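Local coordinates for Lmo2125 protein (Listeria monocytogenes serovar 1/2a, PDB 5TU0) that binds maltose as a solute-binding lipoprotein, probably delivering the sugar to a membrane transporter, at residues 109-115 with 270-276; 296-302 with 314-320; 45-49 with 62-68; 275-279 with 291-296. The protein carries 2 engineered substitutions. One frame throughout, in Å; residues are numbered along the deposited sequence.

The four contacts follow one another along the chain, and none nests within another. Interaction 3 comes first and closes a short loop: the chain after helix 45-58 returns as strand 64-68, which packs on the first turn of that helix. Interaction 1 spans by far the longest interval, pairing 109-115 with 270-276. Interaction 4 starts on Gly275 and Trp276, where interaction 1 ends, and folds the following helix back over that strand. Thr296 then passes the chain to interaction 2, which packs two successive helices. Strand 272-278 serves interactions 1 and 4 and lies between strands 64-68 and 105-121 in the mixed sheet; interaction 2 joins through Gln301, probably hydrogen-bonded to Ala111.

Interaction 1: residues 109-115 with 270-276; sequences APAIIET and FAGGKGW
Ala111 and Ile112 both direct their backbone N-H groups at Lys274 O, forming a classic beta bulge in the antiparallel pairing of residues 109-114 with 272-276 in the large mixed sheet of this solute-binding protein. Lys274 O receives Ala111 N within its carbonyl plane, at 2.9 Å, and Ile112 N from a donor tilted by 19°. The bulge turns Ala111 CB toward the opposite strand, where it meets Trp276 CD1 at 3.6 Å, obliquely to the indole. Ala109 O lies at the edge of that indole, and the backbones of Ala109 and Trp276 exchange two hydrogen bonds. Beyond the bulge, Ile112, Glu114 and Lys274 share one face of the sheet. Ile112 CB and Lys274 CB stand 4.3 Å apart, and the lysine chain runs on to a hydrogen bond with Tyr19. Glu114 has CG between its backbone N and carbonyl carbon (chi1 59°), which sets CG against Gly273 N at 3.7 Å while the extended chain runs on toward the bound sugar, which it touches. Glu114 OE2 and Lys274 NZ remain 5.2 Å apart, too far for a salt bridge, and any attraction is probably modest. Gly273 has the backbone angles of a glycine, and its CA comes within 3.1 Å of Ile112 O in a CA-H...O contact. Thr115 OG1 donates to Phe270 O at 3.0 Å from above the carbonyl plane.

Interaction 2: residues 296-302 with 314-320; sequences TNQKNQE and NLKARDT
Gln298, Gln301 and Glu302 meet Asn314, Lys316, Ala317 and Thr320 in an oblique helix-helix contact at the N-terminal ends of two successive helices, whose axes cross at -41° with a closest approach of 8.3 Å. Asn314 is the N-cap of the second helix. Its OD1 accepts from Ala317 N in the first turn, and weakly from Lys316 N, and its ND2 donates almost straight to Thr296 O at 2.9 Å, with the acceptor in the amide plane. Gln301, bent at chi2 (-97°), swings OE1 onto Asn314 N at 2.8 Å, in the carbonyl plane, so the capping residue is held through both backbone and side chain. Between these polar ends Gln301 CB touches Ala317 CB at 3.4 Å. On the outer side the extended Gln298 crosses Lys316 at about a right angle, its amide carbon CD 3.4 Å from Lys316 CB. Glu302 OE2 gathers two donors from opposite faces of the carboxylate: Thr320 OG1 at 2.6 Å and Gln298 NE2 at 2.9 Å. Around the contact, Lys316 forms a salt bridge with Asp91, Ala317 packs on Pro312 of strand 311-312, and Gln301 NE2 reaches Ala111 O on strand 105-121.

Interaction 3: residues 45-49 with 62-68; sequences MFETL and PDVMMSA
Met45, Thr48 and Leu49 of the first turn of helix 45-58 pack on strand 64-68 and on Pro62 just before it, chiefly through apolar contacts. Met45 sets CG anti to its backbone N (chi1 -173°) and runs along the strand: CG rests 3.4 Å from Met66 O, SD lies 3.8 Å from Ser67 CA, and CE ends near Ala68 N. The same methyl also sits above a face of the Phe46 ring, toward its rim. Leu49 straddles two strand residues, CD1 against Ser67 OG at 3.5 Å and CD2 against Met65 SD at 3.9 Å. That sulfur also meets Thr48 CG2 at 3.8 Å, and the threonine methyl touches Pro62 CG too. The polar link is indirect: one water donates to Met45 O at 2.9 Å and to Met66 O at 2.8 Å, and no direct hydrogen bond joins the segments. The axes of helix segment 45-49 and strand 64-68 cross at -111°, a helix layered on the mixed sheet in a lobe of the solute-binding fold. Strand 272-278 pairs with strand 64-68, helix 69-77 meets Leu49 and Ser67, and Ser14 of strand 10-15 adjoins Thr48 and Pro62.

Interaction 4: residues 275-279 with 291-296; sequences GWVVS and WLDYVT
The Trp276 indole receives two groups of helix 285-295 over one face. Trp291 comes edge-on: its NE1 stands 3.6 Å from Trp276 CZ3, and the planes meet at 76°, a T-shaped pair with ring centroids 4.9 Å apart. Val295 covers the five-membered part of the same face, its CG1 3.5 Å from that ring's centroid and 14° off the normal, a CH-pi contact. The second methyl, CG2, reaches Trp276 NE1 at 3.4 Å. With CG1 between the backbone N and carbonyl carbon (chi1 73°), both branches of the valine lie against the indole. Val295 CB in turn sits above a face of Trp291, so the valine touches both indoles. Leu292 packs at the base of the Trp276 side chain, its CG 3.9 Å from Trp276 CB and its CD1 3.7 Å from Val278 CG2. At the end of the helix Leu292 O accepts from both Thr296 N and Thr296 OG1, from opposite faces of its plane. Val13 and Met66 of strands 10-15 and 64-68 also touch Trp276. Here a strand is followed by a helix that runs back antiparallel over its sheet, the beta-alpha layering typical of the lobes of solute-binding proteins.

Interaction 1: residues 109-115 with 270-276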
# COMPACT_ATOMS: atom_id res chain seq x y z
N ALA A 109 3.90 15.29 -4.15
CA ALA A 109 2.55 15.53 -4.62
C ALA A 109 1.92 14.16 -4.89
O ALA A 109 2.40 13.42 -5.75
CB ALA A 109 2.58 16.37 -5.89
N PRO A 110 0.83 13.82 -4.18
CA PRO A 110 0.19 12.51 -4.38
C PRO A 110 -0.27 12.28 -5.81
O PRO A 110 -0.86 13.19 -6.41
CB PRO A 110 -1.02 12.54 -3.45
CG PRO A 110 -0.71 13.57 -2.46
CD PRO A 110 0.20 14.56 -3.07
N ALA A 111 -0.03 11.06 -6.31
CA ALA A 111 -0.34 10.71 -7.68
C ALA A 111 -1.14 9.41 -7.87
O ALA A 111 -2.00 9.35 -8.76
CB ALA A 111 0.96 10.61 -8.44
N ILE A 112 -0.85 8.39 -7.05
CA ILE A 112 -1.47 7.09 -7.17
C ILE A 112 -1.83 6.58 -5.79
O ILE A 112 -1.06 6.75 -4.86
CB ILE A 112 -0.50 6.08 -7.81
CG1 ILE A 112 -0.20 6.47 -9.27
CG2 ILE A 112 -1.04 4.65 -7.76
CD1 ILE A 112 0.84 5.61 -9.95
N ILE A 113 -3.01 5.97 -5.66
CA ILE A 113 -3.41 5.36 -4.40
C ILE A 113 -3.59 3.88 -4.62
O ILE A 113 -3.91 3.45 -5.71
CB ILE A 113 -4.71 5.95 -3.80
CG1 ILE A 113 -5.91 5.80 -4.76
CG2 ILE A 113 -4.49 7.41 -3.42
CD1 ILE A 113 -7.27 5.84 -4.08
N GLU A 114 -3.35 3.11 -3.57
CA GLU A 114 -3.60 1.69 -3.62
C GLU A 114 -3.74 1.12 -2.22
O GLU A 114 -3.26 1.71 -1.27
CB GLU A 114 -2.53 0.93 -4.41
CG GLU A 114 -1.11 1.07 -3.91
CD GLU A 114 -0.17 0.07 -4.56
OE1 GLU A 114 -0.54 -0.56 -5.60
OE2 GLU A 114 0.95 -0.11 -4.02
N THR A 115 -4.45 0.02 -2.12
CA THR A 115 -4.61 -0.65 -0.86
C THR A 115 -5.06 -2.06 -1.17
O THR A 115 -5.33 -2.40 -2.33
CB THR A 115 -5.62 0.06 0.08
OG1 THR A 115 -5.59 -0.54 1.38
CG2 THR A 115 -7.04 -0.02 -0.46
N PHE A 270 -3.33 -0.54 5.36
CA PHE A 270 -2.48 0.63 5.08
C PHE A 270 -2.91 1.28 3.76
O PHE A 270 -3.21 0.59 2.79
CB PHE A 270 -1.00 0.26 5.00
CG PHE A 270 -0.38 -0.12 6.31
CD1 PHE A 270 -0.37 0.76 7.38
CD2 PHE A 270 0.21 -1.37 6.48
CE1 PHE A 270 0.20 0.41 8.59
CE2 PHE A 270 0.78 -1.73 7.69
CZ PHE A 270 0.78 -0.83 8.74
N ALA A 271 -2.94 2.61 3.74
CA ALA A 271 -3.25 3.39 2.54
C ALA A 271 -1.92 3.62 1.82
O ALA A 271 -1.14 4.48 2.24
CB ALA A 271 -3.88 4.72 2.92
N GLY A 272 -1.66 2.88 0.75
CA GLY A 272 -0.41 2.99 0.01
C GLY A 272 -0.57 3.84 -1.24
O GLY A 272 -1.63 4.45 -1.48
N GLY A 273 0.49 3.88 -2.02
CA GLY A 273 0.48 4.65 -3.25
C GLY A 273 1.81 5.31 -3.52
O GLY A 273 2.81 4.99 -2.89
N LYS A 274 1.79 6.26 -4.46
CA LYS A 274 2.99 6.93 -4.90
C LYS A 274 2.75 8.43 -5.13
O LYS A 274 1.63 8.87 -5.46
CB LYS A 274 3.47 6.32 -6.23
CG LYS A 274 3.78 4.83 -6.20
CD LYS A 274 4.37 4.41 -7.55
CE LYS A 274 4.58 2.90 -7.71
NZ LYS A 274 3.29 2.25 -8.04
N GLY A 275 3.81 9.19 -4.95
CA GLY A 275 3.79 10.63 -5.17
C GLY A 275 4.96 11.03 -6.06
O GLY A 275 5.93 10.27 -6.24
N TRP A 276 4.86 12.21 -6.64
CA TRP A 276 5.94 12.79 -7.40
C TRP A 276 6.77 13.62 -6.41
O TRP A 276 6.22 14.31 -5.54
CB TRP A 276 5.39 13.68 -8.52
CG TRP A 276 4.91 12.93 -9.69
CD1 TRP A 276 3.65 12.50 -9.94
CD2 TRP A 276 5.70 12.52 -10.81
NE1 TRP A 276 3.59 11.86 -11.16
CE2 TRP A 276 4.85 11.84 -11.70
CE3 TRP A 276 7.05 12.65 -11.13
CZ2 TRP A 276 5.31 11.31 -12.91
CZ3 TRP A 276 7.51 12.13 -12.33
CH2 TRP A 276 6.64 11.46 -13.21

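Interaction 2: residues 296-302 with 314-320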
# COMPACT_ATOMS: atom_id res chain seq x y z
N THR A 296 -0.16 16.19 -11.66
CA THR A 296 -1.20 15.85 -10.68
C THR A 296 -2.53 16.59 -10.94
O THR A 296 -3.45 16.49 -10.12
CB THR A 296 -0.74 16.02 -9.21
OG1 THR A 296 -0.40 17.39 -8.94
CG2 THR A 296 0.43 15.14 -8.91
N ASN A 297 -2.66 17.30 -12.07
CA ASN A 297 -3.95 17.94 -12.36
C ASN A 297 -4.93 16.88 -12.87
O ASN A 297 -4.54 15.73 -13.12
CB ASN A 297 -3.84 19.18 -13.27
CG ASN A 297 -3.49 18.87 -14.72
OD1 ASN A 297 -3.68 17.77 -15.21
ND2 ASN A 297 -2.96 19.87 -15.41
N GLN A 298 -6.19 17.26 -13.02
CA GLN A 298 -7.22 16.29 -13.43
C GLN A 298 -6.97 15.65 -14.79
O GLN A 298 -7.07 14.44 -14.92
CB GLN A 298 -8.60 16.94 -13.44
CG GLN A 298 -9.71 15.97 -13.85
CD GLN A 298 -11.08 16.59 -13.79
OE1 GLN A 298 -11.25 17.74 -13.40
NE2 GLN A 298 -12.09 15.81 -14.16
N LYS A 299 -6.64 16.45 -15.80
CA LYS A 299 -6.40 15.92 -17.14
C LYS A 299 -5.30 14.84 -17.15
O LYS A 299 -5.51 13.74 -17.67
CB LYS A 299 -6.01 17.07 -18.11
CG LYS A 299 -5.83 16.65 -19.56
CD LYS A 299 -5.59 17.84 -20.48
CE LYS A 299 -5.50 17.43 -21.94
NZ LYS A 299 -4.32 16.56 -22.21
N ASN A 300 -4.16 15.14 -16.55
CA ASN A 300 -3.02 14.22 -16.58
C ASN A 300 -3.22 13.02 -15.67
O ASN A 300 -2.73 11.94 -15.97
CB ASN A 300 -1.72 14.97 -16.31
CG ASN A 300 -1.42 15.98 -17.39
OD1 ASN A 300 -1.40 15.65 -18.59
ND2 ASN A 300 -1.22 17.23 -16.98
N GLN A 301 -3.96 13.21 -14.59
CA GLN A 301 -4.31 12.08 -13.71
C GLN A 301 -5.28 11.12 -14.42
O GLN A 301 -5.19 9.91 -14.27
CB GLN A 301 -4.84 12.60 -12.39
CG GLN A 301 -3.71 13.09 -11.49
CD GLN A 301 -3.28 12.03 -10.50
OE1 GLN A 301 -3.93 11.86 -9.48
NE2 GLN A 301 -2.17 11.33 -10.78
N GLU A 302 -6.18 11.67 -15.24
CA GLU A 302 -7.09 10.82 -16.03
C GLU A 302 -6.29 10.06 -17.09
O GLU A 302 -6.52 8.87 -17.31
CB GLU A 302 -8.24 11.62 -16.65
CG GLU A 302 -9.20 12.10 -15.57
CD GLU A 302 -10.36 12.94 -16.07
OE1 GLU A 302 -10.44 13.26 -17.29
OE2 GLU A 302 -11.18 13.29 -15.21
N ASN A 314 -5.72 12.41 -7.38
CA ASN A 314 -6.57 13.59 -7.63
C ASN A 314 -8.03 13.13 -7.59
O ASN A 314 -8.39 12.21 -8.31
CB ASN A 314 -6.19 14.23 -8.99
CG ASN A 314 -7.02 15.45 -9.33
OD1 ASN A 314 -8.24 15.41 -9.30
ND2 ASN A 314 -6.35 16.55 -9.71
N LEU A 315 -8.84 13.75 -6.73
CA LEU A 315 -10.23 13.32 -6.54
C LEU A 315 -11.11 13.47 -7.78
O LEU A 315 -11.95 12.60 -8.03
CB LEU A 315 -10.87 14.05 -5.35
CG LEU A 315 -10.23 13.76 -3.99
CD1 LEU A 315 -10.81 14.66 -2.90
CD2 LEU A 315 -10.38 12.30 -3.61
N LYS A 316 -10.93 14.54 -8.56
CA LYS A 316 -11.73 14.72 -9.77
C LYS A 316 -11.42 13.56 -10.72
O LYS A 316 -12.32 12.98 -11.34
CB LYS A 316 -11.42 16.06 -10.48
CG LYS A 316 -11.40 17.34 -9.64
CD LYS A 316 -12.73 17.76 -9.03
CE LYS A 316 -12.99 17.18 -7.64
NZ LYS A 316 -12.08 17.74 -6.58
N ALA A 317 -10.13 13.22 -10.84
CA ALA A 317 -9.67 12.11 -11.69
C ALA A 317 -10.10 10.77 -11.11
O ALA A 317 -10.38 9.84 -11.86
CB ALA A 317 -8.16 12.15 -11.86
N ARG A 318 -10.13 10.66 -9.78
CA ARG A 318 -10.54 9.40 -9.15
C ARG A 318 -12.03 9.10 -9.42
O ARG A 318 -12.40 7.94 -9.62
CB ARG A 318 -10.25 9.41 -7.66
CG ARG A 318 -10.32 8.04 -7.02
CD ARG A 318 -10.10 8.12 -5.51
NE ARG A 318 -8.90 8.89 -5.14
CZ ARG A 318 -8.55 9.14 -3.88
NH1 ARG A 318 -9.27 8.67 -2.87
NH2 ARG A 318 -7.47 9.87 -3.63
N ASP A 319 -12.87 10.14 -9.41
CA ASP A 319 -14.30 9.99 -9.75
C ASP A 319 -14.46 9.51 -11.19
O ASP A 319 -15.26 8.62 -11.47
CB ASP A 319 -15.08 11.29 -9.56
CG ASP A 319 -15.31 11.65 -8.09
OD1 ASP A 319 -15.06 10.80 -7.21
OD2 ASP A 319 -15.77 12.78 -7.83
N THR A 320 -13.69 10.11 -12.11
CA THR A 320 -13.73 9.70 -13.50
C THR A 320 -13.32 8.21 -13.61
O THR A 320 -13.91 7.46 -14.39
CB THR A 320 -12.80 10.55 -14.38
OG1 THR A 320 -13.20 11.93 -14.32
CG2 THR A 320 -12.84 10.08 -15.84

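Interaction 3: residues 45-49 with 62-68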
# COMPACT_ATOMS: atom_id res chain seq x y z
N MET A 45 12.37 2.62 -9.89
CA MET A 45 12.00 3.66 -8.92
C MET A 45 12.86 3.62 -7.66
O MET A 45 13.38 4.65 -7.21
CB MET A 45 10.51 3.56 -8.55
CG MET A 45 10.00 4.70 -7.66
SD MET A 45 8.27 4.55 -7.13
CE MET A 45 8.39 3.17 -6.00
N PHE A 46 13.00 2.43 -7.09
CA PHE A 46 13.79 2.27 -5.88
C PHE A 46 15.30 2.48 -6.11
O PHE A 46 15.95 3.06 -5.26
CB PHE A 46 13.48 0.93 -5.24
CG PHE A 46 12.04 0.80 -4.80
CD1 PHE A 46 11.58 1.50 -3.68
CD2 PHE A 46 11.15 -0.04 -5.48
CE1 PHE A 46 10.26 1.36 -3.25
CE2 PHE A 46 9.83 -0.17 -5.05
CZ PHE A 46 9.38 0.53 -3.94
N GLU A 47 15.84 2.05 -7.25
CA GLU A 47 17.26 2.27 -7.54
C GLU A 47 17.56 3.77 -7.64
O GLU A 47 18.59 4.24 -7.15
CB GLU A 47 17.69 1.55 -8.81
CG GLU A 47 17.75 0.04 -8.66
CD GLU A 47 18.26 -0.66 -9.91
OE1 GLU A 47 18.84 0.01 -10.79
OE2 GLU A 47 18.08 -1.91 -10.00
N THR A 48 16.67 4.52 -8.27
CA THR A 48 16.83 5.97 -8.38
C THR A 48 16.96 6.64 -6.99
O THR A 48 17.82 7.48 -6.75
CB THR A 48 15.61 6.57 -9.09
OG1 THR A 48 15.51 6.00 -10.41
CG2 THR A 48 15.69 8.08 -9.18
N LEU A 49 16.05 6.27 -6.09
CA LEU A 49 16.04 6.80 -4.74
C LEU A 49 17.25 6.34 -3.91
O LEU A 49 17.81 7.15 -3.15
CB LEU A 49 14.73 6.46 -4.05
CG LEU A 49 13.47 6.99 -4.74
CD1 LEU A 49 12.24 6.45 -4.04
CD2 LEU A 49 13.45 8.52 -4.81
N PRO A 62 18.26 13.07 -11.33
CA PRO A 62 17.15 13.68 -12.06
C PRO A 62 16.51 14.79 -11.21
O PRO A 62 16.70 14.84 -9.99
CB PRO A 62 16.16 12.51 -12.23
CG PRO A 62 16.45 11.63 -11.07
CD PRO A 62 17.93 11.69 -10.91
N ASP A 63 15.76 15.69 -11.86
CA ASP A 63 15.08 16.76 -11.15
C ASP A 63 13.83 16.29 -10.44
O ASP A 63 13.55 16.73 -9.32
CB ASP A 63 14.68 17.86 -12.12
CG ASP A 63 15.86 18.52 -12.75
OD1 ASP A 63 16.68 19.09 -12.00
OD2 ASP A 63 15.96 18.49 -13.99
N VAL A 64 13.06 15.42 -11.10
CA VAL A 64 11.84 14.88 -10.51
C VAL A 64 11.76 13.38 -10.74
O VAL A 64 12.30 12.85 -11.71
CB VAL A 64 10.56 15.54 -11.06
CG1 VAL A 64 10.50 17.02 -10.68
CG2 VAL A 64 10.48 15.37 -12.57
N MET A 65 11.11 12.70 -9.81
CA MET A 65 10.94 11.25 -9.87
C MET A 65 9.74 10.88 -9.00
O MET A 65 9.07 11.75 -8.47
CB MET A 65 12.24 10.59 -9.39
CG MET A 65 12.56 10.81 -7.92
SD MET A 65 14.29 11.20 -7.58
CE MET A 65 14.21 12.93 -8.02
N MET A 66 9.47 9.59 -8.86
CA MET A 66 8.37 9.15 -8.03
C MET A 66 8.92 8.39 -6.83
O MET A 66 10.08 7.95 -6.82
CB MET A 66 7.42 8.27 -8.84
CG MET A 66 6.79 8.99 -10.03
SD MET A 66 5.84 7.87 -11.10
CE MET A 66 4.65 7.24 -9.94
N SER A 67 8.07 8.23 -5.82
CA SER A 67 8.40 7.46 -4.64
C SER A 67 7.15 6.91 -4.01
O SER A 67 6.09 7.56 -4.04
CB SER A 67 9.14 8.33 -3.62
OG SER A 67 9.37 7.62 -2.40
N ALA A 68 7.25 5.70 -3.46
CA ALA A 68 6.18 5.15 -2.65
C ALA A 68 5.96 6.13 -1.50
O ALA A 68 6.93 6.75 -1.02
CB ALA A 68 6.55 3.79 -2.10
O HOH W 1 12.32 7.16 -8.22

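Interaction 4: residues 275-279 with 291-296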
# COMPACT_ATOMS: atom_id res chain seq x y z
N GLY A 275 3.81 9.19 -4.95
CA GLY A 275 3.79 10.63 -5.17
C GLY A 275 4.96 11.03 -6.06
O GLY A 275 5.93 10.27 -6.24
N TRP A 276 4.86 12.21 -6.64
CA TRP A 276 5.94 12.79 -7.40
C TRP A 276 6.77 13.62 -6.41
O TRP A 276 6.22 14.31 -5.54
CB TRP A 276 5.39 13.68 -8.52
CG TRP A 276 4.91 12.93 -9.69
CD1 TRP A 276 3.65 12.50 -9.94
CD2 TRP A 276 5.70 12.52 -10.81
NE1 TRP A 276 3.59 11.86 -11.16
CE2 TRP A 276 4.85 11.84 -11.70
CE3 TRP A 276 7.05 12.65 -11.13
CZ2 TRP A 276 5.31 11.31 -12.91
CZ3 TRP A 276 7.51 12.13 -12.33
CH2 TRP A 276 6.64 11.46 -13.21
N VAL A 277 8.09 13.53 -6.53
CA VAL A 277 9.00 14.24 -5.64
C VAL A 277 10.04 15.00 -6.44
O VAL A 277 10.27 14.68 -7.61
CB VAL A 277 9.68 13.27 -4.65
CG1 VAL A 277 8.62 12.52 -3.85
CG2 VAL A 277 10.61 12.28 -5.35
N VAL A 278 10.64 16.01 -5.81
CA VAL A 278 11.65 16.88 -6.43
C VAL A 278 12.97 16.72 -5.71
O VAL A 278 13.03 16.80 -4.48
CB VAL A 278 11.24 18.36 -6.37
CG1 VAL A 278 12.33 19.26 -6.95
CG2 VAL A 278 9.92 18.57 -7.08
N SER A 279 14.04 16.47 -6.46
CA SER A 279 15.37 16.38 -5.89
C SER A 279 15.75 17.69 -5.18
O SER A 279 15.57 18.76 -5.75
CB SER A 279 16.39 16.10 -7.00
OG SER A 279 17.71 16.21 -6.53
N TRP A 291 5.98 21.10 -12.84
CA TRP A 291 5.75 19.71 -13.28
C TRP A 291 4.85 18.95 -12.32
O TRP A 291 3.94 18.26 -12.75
CB TRP A 291 7.07 18.94 -13.48
CG TRP A 291 6.84 17.51 -13.85
CD1 TRP A 291 6.83 16.43 -13.01
CD2 TRP A 291 6.53 17.00 -15.15
NE1 TRP A 291 6.55 15.29 -13.70
CE2 TRP A 291 6.36 15.61 -15.02
CE3 TRP A 291 6.38 17.60 -16.40
CZ2 TRP A 291 6.07 14.80 -16.12
CZ3 TRP A 291 6.09 16.78 -17.50
CH2 TRP A 291 5.93 15.39 -17.34
N LEU A 292 5.11 19.06 -11.02
CA LEU A 292 4.25 18.40 -10.04
C LEU A 292 2.78 18.84 -10.15
O LEU A 292 1.87 18.00 -10.09
CB LEU A 292 4.77 18.61 -8.60
CG LEU A 292 5.73 17.54 -8.05
CD1 LEU A 292 6.96 17.36 -8.93
CD2 LEU A 292 6.15 17.87 -6.62
N ASP A 293 2.57 20.15 -10.32
CA ASP A 293 1.22 20.73 -10.45
C ASP A 293 0.56 20.28 -11.75
O ASP A 293 -0.67 20.13 -11.80
CB ASP A 293 1.28 22.27 -10.41
CG ASP A 293 1.69 22.82 -9.04
OD1 ASP A 293 1.69 22.05 -8.05
OD2 ASP A 293 2.02 24.02 -8.95
N TYR A 294 1.36 20.13 -12.79
CA TYR A 294 0.88 19.64 -14.08
C TYR A 294 0.48 18.15 -14.02
O TYR A 294 -0.67 17.77 -14.30
CB TYR A 294 1.98 19.81 -15.13
CG TYR A 294 1.66 19.25 -16.50
CD1 TYR A 294 0.86 19.94 -17.39
CD2 TYR A 294 2.21 18.04 -16.93
CE1 TYR A 294 0.57 19.44 -18.66
CE2 TYR A 294 1.93 17.53 -18.20
CZ TYR A 294 1.11 18.24 -19.06
OH TYR A 294 0.80 17.77 -20.33
N VAL A 295 1.43 17.30 -13.64
CA VAL A 295 1.21 15.85 -13.67
C VAL A 295 0.12 15.38 -12.69
O VAL A 295 -0.47 14.32 -12.89
CB VAL A 295 2.55 15.06 -13.49
CG1 VAL A 295 3.05 15.13 -12.05
CG2 VAL A 295 2.39 13.60 -13.86
N THR A 296 -0.16 16.19 -11.66
CA THR A 296 -1.20 15.85 -10.68
C THR A 296 -2.53 16.59 -10.94
O THR A 296 -3.45 16.49 -10.12
CB THR A 296 -0.74 16.02 -9.21
OG1 THR A 296 -0.40 17.39 -8.94
CG2 THR A 296 0.43 15.14 -8.91